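Local coordinates for protein ferredoxin component of dioxygenase (PDB 2I7F) that carries a Rieske-type [2Fe-2S] cluster and probably passes electrons to the terminal oxygenase of a biphenyl dioxygenase system, at residues S70-I73 with A74-A77. Sequence-based numbering, arbitrary orientation.
Sequences SFDI and ATGA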
# COMPACT_ATOMS: atom_id res chain seq x y z
N SER A 70 0.92 -10.20 -7.93
CA SER A 70 -0.05 -9.18 -7.56
C SER A 70 -0.68 -9.48 -6.21
O SER A 70 -0.69 -10.64 -5.75
CB SER A 70 -1.15 -9.06 -8.63
OG SER A 70 -2.12 -10.08 -8.50
N PHE A 71 -1.19 -8.40 -5.59
CA PHE A 71 -1.96 -8.41 -4.37
C PHE A 71 -3.24 -7.62 -4.49
O PHE A 71 -3.37 -6.69 -5.29
CB PHE A 71 -1.19 -7.78 -3.19
CG PHE A 71 0.11 -8.43 -2.90
CD1 PHE A 71 0.19 -9.49 -2.00
CD2 PHE A 71 1.26 -7.99 -3.56
CE1 PHE A 71 1.39 -10.12 -1.78
CE2 PHE A 71 2.46 -8.60 -3.32
CZ PHE A 71 2.53 -9.65 -2.42
N ASP A 72 -4.19 -7.98 -3.64
CA ASP A 72 -5.41 -7.18 -3.45
C ASP A 72 -5.10 -6.06 -2.44
O ASP A 72 -4.83 -6.33 -1.26
CB ASP A 72 -6.56 -8.09 -2.97
CG ASP A 72 -7.88 -7.38 -2.95
OD1 ASP A 72 -7.91 -6.23 -2.48
OD2 ASP A 72 -8.90 -7.97 -3.38
N ILE A 73 -5.14 -4.81 -2.90
CA ILE A 73 -4.80 -3.65 -2.06
C ILE A 73 -5.64 -3.58 -0.78
O ILE A 73 -5.11 -3.30 0.30
CB ILE A 73 -5.00 -2.31 -2.82
CG1 ILE A 73 -3.94 -2.16 -3.94
CG2 ILE A 73 -4.94 -1.11 -1.78
CD1 ILE A 73 -4.37 -1.37 -5.17
N ALA A 74 -6.92 -3.85 -0.94
CA ALA A 74 -7.94 -3.68 0.11
C ALA A 74 -7.93 -4.82 1.12
O ALA A 74 -8.20 -4.58 2.31
CB ALA A 74 -9.33 -3.56 -0.51
N THR A 75 -7.52 -6.02 0.70
CA THR A 75 -7.59 -7.19 1.56
C THR A 75 -6.23 -7.74 2.00
O THR A 75 -6.17 -8.42 3.01
CB THR A 75 -8.39 -8.34 0.93
OG1 THR A 75 -7.64 -8.97 -0.12
CG2 THR A 75 -9.82 -7.89 0.43
N GLY A 76 -5.17 -7.43 1.24
CA GLY A 76 -3.84 -8.00 1.49
C GLY A 76 -3.60 -9.30 0.75
O GLY A 76 -2.46 -9.73 0.63
N ALA A 77 -4.65 -9.93 0.23
CA ALA A 77 -4.53 -11.25 -0.42
C ALA A 77 -3.45 -11.29 -1.49
O ALA A 77 -3.32 -10.37 -2.30
CB ALA A 77 -5.89 -11.65 -1.01
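D72 grips the turn that follows it through both backbone and carboxylate. Its N donates to A77 O at 2.9 Å, nearly straight at 163°, and its carbonyl O accepts from G76 N at 2.8 Å, with a weaker bond from T75 N. The chain from D72 to A77 thus closes on itself as a tight reversal. The carboxylate adds to this: with CG anti to the backbone N (chi1 -172°), it is carried toward the amides of A74 and T75, and OD1 takes a bond from T75 N at 3.2 Å, met from above the carboxylate plane, and a weak one from A74 N. An aspartate suits the place because its short side chain can turn back on amides two and three residues ahead, while OD2 forms a salt bridge with K79. With an alanine here, the amides of A74 and T75 are likely to lose this acceptor and K79 this counter-charge. T75 adds a second brace, an ST turn in which OG1 accepts from A77 N at 3.2 Å; the same hydroxyl packs on D72 CB, also at 3.2 Å. At G76 phi is +90°, where a CB would jam against the preceding carbonyl O, so glycine fits the bend. Further back, A77 O lies 3.2 Å from F71 CA in a CA-H...O contact, and G76 O sits at the edge of the F71 ring. This turn leads the chain out of strand 70-72, an outer strand of the small three-stranded sheet that belongs to the cluster-binding part of the Rieske domain. F71 points its ring among I62, C83 and I87, close to the cluster ligand C45, whereas I73 packs on Y32, V34 and F39 of strands 29-34 and 37-42 in the larger sheet.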